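Local structure of geranyltranstransferase (Thermotoga neapolitana, 4WK5) at residues Glu26-Arg31 / Arg60-Leu65; Val36-His39 / Glu45-Met48; Tyr50-Gly55 / Val85-Thr90. The protein probably works as a magnesium-dependent prenyltransferase, joining isoprenoid diphosphate units in the manner of the FPP/GGPP synthase family. One frame throughout, in Å; residues are numbered along the deposited sequence.

Contact 1: residues Glu26-Arg31 / Arg60-Leu65; sequences ETIERR and RPLLVL
Ile28, Pro61, Leu62 and Leu65 make an apolar helix-helix contact between helix 23-36 and the start of helix 59-70. The two short segments cross at 117° between their N-to-C directions, with axes 10.4 Å apart. A single side chain, Ile28, does the work for the first helix. With CG1 beside the backbone N (chi1 -67°) and CG2 anti to it, the longer branch carries CD1 forward into a groove lined by three residues. Ile28 CD1 lies against the proline ring, 3.6 Å from Pro61 CB, and also approaches the backbone, where Leu62 N is 3.7 Å away. Leu62 closes one flank: its CD2 is 3.8 Å from Ile28 CD1. Leu65 runs past Ile28 in the opposite direction, bringing its CD1 to 3.8 Å from Ile28 CG1. The branch methyl Ile28 CG2 rests more loosely, 4.0 Å from Pro61 CG. On the same helix Arg31 forms salt bridges with Glu76 and Asp80 of helix 75-96. A short N-terminal helix laid across the helical bundle by hydrophobic fit is consistent with the all-alpha isoprenoid synthase fold.

Contact 2: residues Val36-His39 / Glu45-Met48; sequences VKPH and ESAM
Glu45 and His39 supply the one direct hydrogen bond of this contact, in which the N-H of His39 is donated to Glu45 OE2, with N to OE2 2.8 Å. The bond is nearly straight (173°), yet the amide comes from above the carboxylate plane. Glu45 can reach it because its chain is extended beyond CG (chi2 175°). The other carboxylate oxygen, OE1, accepts from the backbone amides of Phe40 and Leu42, so three N-H groups of the loop converge on one buried acid, an arrangement that would probably stabilise its negative charge. Apolar packing comes second. The Pro38 ring lies obliquely against the base of the glutamate, Pro38 CB being 3.7 Å from Glu45 CB, while Pro38 CG lies 4.1 Å from Ser46 N. Further back, Val36 CB stands 4.5 Å from Met48 C, a looser approach to the helix backbone. Water adds a third kind of link: the oxygen of one molecule lies 2.8 Å from Val36 O. Glu45 O is farther from this water oxygen, at 3.2 Å. The loop leaving helix 23-36 is thus tied back onto helix 43-53, whose Ala47 and Met48 pack on helix 119-138, while Leu158 and Tyr154 of the second subunit lie against Glu45 and Met48.

Contact 3: residues Tyr50-Gly55 / Val85-Thr90; sequences YSVTAG and VELFHT
Thr90 OG1 is held between a carbonyl of its own helix and a water that leads across to Ser51. Thr90 OG1 donates to Glu86 O, one turn back, at 2.9 Å. It also accepts from the water, whose oxygen is 2.8 Å from Thr90 OG1. The same water donates to Ser51 O, 3.1 Å away, and so bridges the two helices. Glu86 O in turn carries two donors: the backbone Thr90 N, also at 2.9 Å, and OG1, which arrive from opposite faces of the carbonyl plane. The hydroxyl approaches with a C=O...O angle of 143°. The threonine torsion (chi1 -60°) sets OG1 beside the backbone N for this bond and leaves CG2 anti to that nitrogen, facing Ser51. Thr90 CG2 meets Ser51 CB at 3.9 Å and lies near the Ser51 carbonyl. A valine in place of Thr90 would probably keep much of this methyl packing but leave the bridging water without its acceptor on helix 75-96 and Glu86 O without its second donor.

The helix 75-96 leads to the first aspartate-rich motif of the prenyl synthase fold (DDxxxxD, here DDLPPID), which in relatives binds magnesium and the allylic diphosphate. Segment 50-55, for its part, runs into the family's GGKRIRP sequence, and Arg58 of that sequence joins both partners, bonding to Val52 O and pairing with Glu86 OE2. Gly55 takes a positive phi (98°) where a side chain would collide with the carbonyl O of Ala54. Beside the threonine, Val52 extends the apolar face more loosely: its CG2 is 4.2 Å from Thr90 CG2 and 4.3 Å from Leu87 CD2. Ile32 of helix 23-36 covers Val52, Glu86 and Leu87, while Leu129 of helix 119-138 packs on Leu87 and Thr90.

How the contacts relate
Four helices in succession, 23-36, 43-53, 59-70 and 75-96, with the loop after the first, supply all three contacts. Contact 2 is the most local in sequence and lies between the two segments of contact 1; contact 3 begins after it, and its segments alternate along the chain with those of contact 1. Centre to centre, contacts 1 and 3 are about 11 Å apart, contacts 2 and 3 about 12 Å, and contacts 1 and 2 about 19 Å. Contact 3 touches both others, Pro61 and Arg60 packing on helix 75-96 and Val36 on Val52 and Leu87, whereas contacts 1 and 2 do not touch (nearest atoms about 5 Å apart). The N-terminal helices are thereby fastened to helix 75-96.

Contact 1: residues Glu26-Arg31 / Arg60-Leu65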
loop_
_atom_site.group_PDB
_atom_site.type_symbol
_atom_site.label_atom_id
_atom_site.label_comp_id
_atom_site.label_asym_id
_atom_site.label_seq_id
_atom_site.Cartn_x
_atom_site.Cartn_y
_atom_site.Cartn_z
ATOM N N GLU A 26 -7.318 -24.760 -5.088
ATOM C CA GLU A 26 -8.420 -24.356 -5.946
ATOM C C GLU A 26 -9.280 -23.297 -5.244
ATOM O O GLU A 26 -9.711 -22.338 -5.876
ATOM C CB GLU A 26 -9.248 -25.572 -6.371
ATOM C CG GLU A 26 -8.536 -26.352 -7.465
ATOM C CD GLU A 26 -9.360 -27.473 -8.056
ATOM O OE1 GLU A 26 -10.425 -27.811 -7.495
ATOM O OE2 GLU A 26 -8.930 -28.013 -9.099
ATOM N N THR A 27 -9.480 -23.450 -3.937
ATOM C CA THR A 27 -10.216 -22.461 -3.154
ATOM C C THR A 27 -9.528 -21.099 -3.207
ATOM O O THR A 27 -10.181 -20.064 -3.413
ATOM C CB THR A 27 -10.367 -22.911 -1.695
ATOM O OG1 THR A 27 -11.199 -24.071 -1.659
ATOM C CG2 THR A 27 -10.998 -21.811 -0.851
ATOM N N ILE A 28 -8.206 -21.114 -3.073
ATOM C CA ILE A 28 -7.416 -19.884 -3.162
ATOM C C ILE A 28 -7.532 -19.262 -4.558
ATOM O O ILE A 28 -7.767 -18.060 -4.681
ATOM C CB ILE A 28 -5.936 -20.143 -2.814
ATOM C CG1 ILE A 28 -5.806 -20.509 -1.329
ATOM C CG2 ILE A 28 -5.078 -18.910 -3.120
ATOM C CD1 ILE A 28 -4.505 -21.219 -0.994
ATOM N N GLU A 29 -7.386 -20.066 -5.606
ATOM C CA GLU A 29 -7.434 -19.529 -6.969
ATOM C C GLU A 29 -8.796 -18.935 -7.302
ATOM O O GLU A 29 -8.890 -17.899 -7.974
ATOM C CB GLU A 29 -7.076 -20.608 -7.994
ATOM C CG GLU A 29 -5.683 -21.211 -7.791
ATOM C CD GLU A 29 -4.552 -20.269 -8.207
ATOM O OE1 GLU A 29 -4.828 -19.156 -8.721
ATOM O OE2 GLU A 29 -3.380 -20.645 -8.009
ATOM N N ARG A 30 -9.847 -19.613 -6.855
ATOM C CA ARG A 30 -11.215 -19.150 -7.058
ATOM C C ARG A 30 -11.448 -17.792 -6.413
ATOM O O ARG A 30 -11.970 -16.864 -7.045
ATOM C CB ARG A 30 -12.197 -20.174 -6.488
ATOM C CG ARG A 30 -13.658 -19.743 -6.494
ATOM C CD ARG A 30 -14.178 -19.553 -7.901
ATOM N NE ARG A 30 -15.636 -19.451 -7.920
ATOM C CZ ARG A 30 -16.328 -18.760 -8.819
ATOM N NH1 ARG A 30 -15.697 -18.086 -9.773
ATOM N NH2 ARG A 30 -17.656 -18.737 -8.760
ATOM N N ARG A 31 -11.060 -17.669 -5.148
ATOM C CA ARG A 31 -11.310 -16.420 -4.453
ATOM C C ARG A 31 -10.446 -15.288 -5.012
ATOM O O ARG A 31 -10.928 -14.167 -5.188
ATOM C CB ARG A 31 -11.066 -16.569 -2.950
ATOM C CG ARG A 31 -11.228 -15.252 -2.203
ATOM C CD ARG A 31 -12.666 -14.726 -2.255
ATOM N NE ARG A 31 -13.551 -15.519 -1.410
ATOM C CZ ARG A 31 -13.713 -15.316 -0.106
ATOM N NH1 ARG A 31 -13.045 -14.346 0.505
ATOM N NH2 ARG A 31 -14.536 -16.090 0.589
ATOM N N ARG A 60 2.364 -19.350 0.443
ATOM C CA ARG A 60 1.964 -18.540 1.593
ATOM C C ARG A 60 0.476 -18.680 1.928
ATOM O O ARG A 60 0.140 -18.932 3.086
ATOM C CB ARG A 60 2.338 -17.071 1.364
ATOM C CG ARG A 60 3.843 -16.838 1.370
ATOM C CD ARG A 60 4.212 -15.484 0.727
ATOM N NE ARG A 60 5.666 -15.345 0.584
ATOM C CZ ARG A 60 6.370 -15.844 -0.429
ATOM N NH1 ARG A 60 5.762 -16.508 -1.400
ATOM N NH2 ARG A 60 7.691 -15.678 -0.472
ATOM N N PRO A 61 -0.430 -18.521 0.935
ATOM C CA PRO A 61 -1.835 -18.681 1.339
ATOM C C PRO A 61 -2.155 -20.117 1.753
ATOM O O PRO A 61 -2.996 -20.334 2.630
ATOM C CB PRO A 61 -2.624 -18.284 0.078
ATOM C CG PRO A 61 -1.644 -18.372 -1.058
ATOM C CD PRO A 61 -0.309 -18.013 -0.448
ATOM N N LEU A 62 -1.500 -21.091 1.127
ATOM C CA LEU A 62 -1.694 -22.479 1.544
ATOM C C LEU A 62 -1.261 -22.680 2.993
ATOM O O LEU A 62 -1.913 -23.407 3.732
ATOM C CB LEU A 62 -0.933 -23.438 0.629
ATOM C CG LEU A 62 -1.561 -23.715 -0.739
ATOM C CD1 LEU A 62 -0.553 -24.406 -1.646
ATOM C CD2 LEU A 62 -2.809 -24.574 -0.571
ATOM N N LEU A 63 -0.174 -22.030 3.400
ATOM C CA LEU A 63 0.279 -22.112 4.786
ATOM C C LEU A 63 -0.744 -21.503 5.749
ATOM O O LEU A 63 -1.027 -22.080 6.802
ATOM C CB LEU A 63 1.641 -21.428 4.935
ATOM C CG LEU A 63 2.367 -21.449 6.268
ATOM C CD1 LEU A 63 2.717 -22.898 6.649
ATOM C CD2 LEU A 63 3.627 -20.590 6.137
ATOM N N VAL A 64 -1.317 -20.358 5.387
ATOM C CA VAL A 64 -2.378 -19.773 6.204
ATOM C C VAL A 64 -3.536 -20.772 6.382
ATOM O O VAL A 64 -4.027 -20.977 7.499
ATOM C CB VAL A 64 -2.904 -18.469 5.594
ATOM C CG1 VAL A 64 -4.119 -17.968 6.373
ATOM C CG2 VAL A 64 -1.782 -17.418 5.564
ATOM N N LEU A 65 -3.953 -21.412 5.292
ATOM C CA LEU A 65 -5.050 -22.367 5.378
ATOM C C LEU A 65 -4.697 -23.610 6.186
ATOM O O LEU A 65 -5.538 -24.121 6.924
ATOM C CB LEU A 65 -5.519 -22.784 3.978
ATOM C CG LEU A 65 -6.170 -21.675 3.150
ATOM C CD1 LEU A 65 -6.796 -22.262 1.887
ATOM C CD2 LEU A 65 -7.213 -20.938 3.968
#

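Contact 2: residues Val36-His39 / Glu45-Met48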
loop_
_atom_site.group_PDB
_atom_site.type_symbol
_atom_site.label_atom_id
_atom_site.label_comp_id
_atom_site.label_asym_id
_atom_site.label_seq_id
_atom_site.Cartn_x
_atom_site.Cartn_y
_atom_site.Cartn_z
ATOM N N VAL A 36 -9.814 -9.931 -8.342
ATOM C CA VAL A 36 -9.111 -9.134 -9.355
ATOM C C VAL A 36 -9.809 -9.085 -10.731
ATOM O O VAL A 36 -9.275 -8.495 -11.686
ATOM C CB VAL A 36 -7.645 -9.621 -9.544
ATOM C CG1 VAL A 36 -6.848 -9.421 -8.252
ATOM C CG2 VAL A 36 -7.573 -11.092 -10.016
ATOM N N LYS A 37 -10.995 -9.685 -10.841
ATOM C CA LYS A 37 -11.840 -9.464 -12.022
ATOM C C LYS A 37 -12.137 -7.968 -12.202
ATOM O O LYS A 37 -12.585 -7.288 -11.270
ATOM C CB LYS A 37 -13.148 -10.254 -11.923
ATOM C CG LYS A 37 -13.961 -10.235 -13.214
ATOM C CD LYS A 37 -15.458 -10.192 -12.938
ATOM C CE LYS A 37 -15.993 -11.554 -12.563
ATOM N NZ LYS A 37 -17.339 -11.829 -13.184
ATOM N N PRO A 38 -11.857 -7.430 -13.398
ATOM C CA PRO A 38 -12.065 -5.994 -13.614
ATOM C C PRO A 38 -13.514 -5.574 -13.403
ATOM O O PRO A 38 -14.433 -6.335 -13.726
ATOM C CB PRO A 38 -11.646 -5.800 -15.076
ATOM C CG PRO A 38 -10.614 -6.887 -15.293
ATOM C CD PRO A 38 -11.205 -8.074 -14.553
ATOM N N HIS A 39 -13.709 -4.384 -12.856
ATOM C CA HIS A 39 -15.054 -3.858 -12.640
ATOM C C HIS A 39 -15.279 -2.528 -13.341
ATOM O O HIS A 39 -16.427 -2.127 -13.548
ATOM C CB HIS A 39 -15.326 -3.708 -11.146
ATOM C CG HIS A 39 -16.754 -3.402 -10.823
ATOM N ND1 HIS A 39 -17.236 -2.113 -10.734
ATOM C CD2 HIS A 39 -17.810 -4.216 -10.585
ATOM C CE1 HIS A 39 -18.525 -2.148 -10.446
ATOM N NE2 HIS A 39 -18.898 -3.411 -10.352
ATOM N N GLU A 45 -6.692 -2.721 -14.268
ATOM C CA GLU A 45 -7.375 -3.867 -13.686
ATOM C C GLU A 45 -7.007 -5.147 -14.412
ATOM O O GLU A 45 -6.791 -6.166 -13.772
ATOM C CB GLU A 45 -8.890 -3.683 -13.707
ATOM C CG GLU A 45 -9.392 -2.601 -12.757
ATOM C CD GLU A 45 -10.884 -2.407 -12.932
ATOM O OE1 GLU A 45 -11.282 -1.975 -14.030
ATOM O OE2 GLU A 45 -11.639 -2.748 -11.988
ATOM N N SER A 46 -6.957 -5.105 -15.742
ATOM C CA SER A 46 -6.526 -6.277 -16.505
ATOM C C SER A 46 -5.100 -6.700 -16.146
ATOM O O SER A 46 -4.782 -7.897 -16.134
ATOM C CB SER A 46 -6.632 -6.009 -18.016
ATOM O OG SER A 46 -7.978 -6.108 -18.430
ATOM N N ALA A 47 -4.255 -5.715 -15.850
ATOM C CA ALA A 47 -2.871 -5.984 -15.471
ATOM C C ALA A 47 -2.792 -6.629 -14.090
ATOM O O ALA A 47 -1.964 -7.517 -13.859
ATOM C CB ALA A 47 -2.033 -4.674 -15.507
ATOM N N MET A 48 -3.651 -6.181 -13.175
ATOM C CA MET A 48 -3.757 -6.810 -11.859
ATOM C C MET A 48 -4.151 -8.272 -12.012
ATOM O O MET A 48 -3.552 -9.173 -11.376
ATOM C CB MET A 48 -4.774 -6.063 -10.983
ATOM C CG MET A 48 -4.259 -4.713 -10.545
ATOM S SD MET A 48 -5.408 -3.882 -9.441
ATOM C CE MET A 48 -6.395 -2.889 -10.524
HETATM O O HOH W 1 -8.563 -5.853 -11.068
#

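Contact 3: residues Tyr50-Gly55 / Val85-Thr90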
loop_
_atom_site.group_PDB
_atom_site.type_symbol
_atom_site.label_atom_id
_atom_site.label_comp_id
_atom_site.label_asym_id
_atom_site.label_seq_id
_atom_site.Cartn_x
_atom_site.Cartn_y
_atom_site.Cartn_z
ATOM N N TYR A 50 -3.843 -10.117 -14.663
ATOM C CA TYR A 50 -2.772 -10.807 -15.374
ATOM C C TYR A 50 -1.720 -11.331 -14.413
ATOM O O TYR A 50 -1.330 -12.504 -14.480
ATOM C CB TYR A 50 -2.127 -9.876 -16.400
ATOM C CG TYR A 50 -0.929 -10.461 -17.109
ATOM C CD1 TYR A 50 -1.082 -11.306 -18.199
ATOM C CD2 TYR A 50 0.370 -10.134 -16.708
ATOM C CE1 TYR A 50 0.017 -11.839 -18.856
ATOM C CE2 TYR A 50 1.488 -10.669 -17.367
ATOM C CZ TYR A 50 1.297 -11.516 -18.437
ATOM O OH TYR A 50 2.384 -12.044 -19.103
ATOM N N SER A 51 -1.249 -10.466 -13.519
ATOM C CA SER A 51 -0.184 -10.873 -12.617
ATOM C C SER A 51 -0.629 -11.961 -11.649
ATOM O O SER A 51 0.166 -12.823 -11.272
ATOM C CB SER A 51 0.349 -9.662 -11.869
ATOM O OG SER A 51 1.135 -8.890 -12.764
ATOM N N VAL A 52 -1.897 -11.951 -11.268
ATOM C CA VAL A 52 -2.444 -13.040 -10.466
ATOM C C VAL A 52 -2.566 -14.348 -11.268
ATOM O O VAL A 52 -2.207 -15.434 -10.779
ATOM C CB VAL A 52 -3.816 -12.646 -9.881
ATOM C CG1 VAL A 52 -4.542 -13.868 -9.310
ATOM C CG2 VAL A 52 -3.614 -11.586 -8.804
ATOM N N THR A 53 -3.058 -14.248 -12.501
ATOM C CA THR A 53 -3.347 -15.440 -13.304
ATOM C C THR A 53 -2.055 -16.100 -13.775
ATOM O O THR A 53 -2.012 -17.316 -13.995
ATOM C CB THR A 53 -4.221 -15.095 -14.515
ATOM O OG1 THR A 53 -5.385 -14.383 -14.073
ATOM C CG2 THR A 53 -4.639 -16.361 -15.245
ATOM N N ALA A 54 -0.997 -15.306 -13.916
ATOM C CA ALA A 54 0.301 -15.852 -14.339
ATOM C C ALA A 54 0.806 -16.876 -13.318
ATOM O O ALA A 54 1.668 -17.713 -13.614
ATOM C CB ALA A 54 1.324 -14.721 -14.544
ATOM N N GLY A 55 0.254 -16.802 -12.114
ATOM C CA GLY A 55 0.246 -17.946 -11.228
ATOM C C GLY A 55 1.345 -17.911 -10.205
ATOM O O GLY A 55 2.007 -16.898 -10.024
ATOM N N VAL A 85 -2.640 -12.195 1.805
ATOM C CA VAL A 85 -1.207 -12.420 1.820
ATOM C C VAL A 85 -0.718 -12.659 0.391
ATOM O O VAL A 85 0.336 -12.161 -0.017
ATOM C CB VAL A 85 -0.844 -13.607 2.740
ATOM C CG1 VAL A 85 0.581 -14.053 2.513
ATOM C CG2 VAL A 85 -1.066 -13.208 4.215
ATOM N N GLU A 86 -1.495 -13.396 -0.390
ATOM C CA GLU A 86 -1.044 -13.690 -1.749
ATOM C C GLU A 86 -1.144 -12.456 -2.650
ATOM O O GLU A 86 -0.280 -12.256 -3.514
ATOM C CB GLU A 86 -1.838 -14.858 -2.356
ATOM C CG GLU A 86 -1.325 -15.337 -3.735
ATOM C CD GLU A 86 0.097 -15.914 -3.727
ATOM O OE1 GLU A 86 0.678 -16.152 -2.649
ATOM O OE2 GLU A 86 0.649 -16.118 -4.828
ATOM N N LEU A 87 -2.177 -11.632 -2.468
ATOM C CA LEU A 87 -2.262 -10.372 -3.211
ATOM C C LEU A 87 -1.059 -9.479 -2.906
ATOM O O LEU A 87 -0.474 -8.862 -3.803
ATOM C CB LEU A 87 -3.564 -9.639 -2.883
ATOM C CG LEU A 87 -4.830 -10.294 -3.462
ATOM C CD1 LEU A 87 -6.067 -9.694 -2.804
ATOM C CD2 LEU A 87 -4.893 -10.105 -4.973
ATOM N N PHE A 88 -0.682 -9.416 -1.634
ATOM C CA PHE A 88 0.459 -8.607 -1.229
ATOM C C PHE A 88 1.742 -9.131 -1.861
ATOM O O PHE A 88 2.560 -8.347 -2.374
ATOM C CB PHE A 88 0.584 -8.562 0.306
ATOM C CG PHE A 88 1.578 -7.544 0.782
ATOM C CD1 PHE A 88 2.929 -7.838 0.814
ATOM C CD2 PHE A 88 1.154 -6.270 1.146
ATOM C CE1 PHE A 88 3.858 -6.875 1.219
ATOM C CE2 PHE A 88 2.083 -5.304 1.553
ATOM C CZ PHE A 88 3.421 -5.611 1.584
ATOM N N HIS A 89 1.914 -10.455 -1.821
ATOM C CA HIS A 89 3.089 -11.087 -2.408
ATOM C C HIS A 89 3.150 -10.802 -3.916
ATOM O O HIS A 89 4.214 -10.454 -4.448
ATOM C CB HIS A 89 3.073 -12.593 -2.129
ATOM C CG HIS A 89 4.146 -13.354 -2.853
ATOM N ND1 HIS A 89 5.486 -13.132 -2.642
ATOM C CD2 HIS A 89 4.069 -14.311 -3.806
ATOM C CE1 HIS A 89 6.192 -13.926 -3.426
ATOM N NE2 HIS A 89 5.354 -14.649 -4.146
ATOM N N THR A 90 2.005 -10.925 -4.595
ATOM C CA THR A 90 1.947 -10.663 -6.036
ATOM C C THR A 90 2.368 -9.232 -6.353
ATOM O O THR A 90 3.181 -8.994 -7.250
ATOM C CB THR A 90 0.528 -10.936 -6.582
ATOM O OG1 THR A 90 0.195 -12.318 -6.330
ATOM C CG2 THR A 90 0.464 -10.654 -8.085
HETATM O O HOH W 2 0.204 -14.179 -8.445
#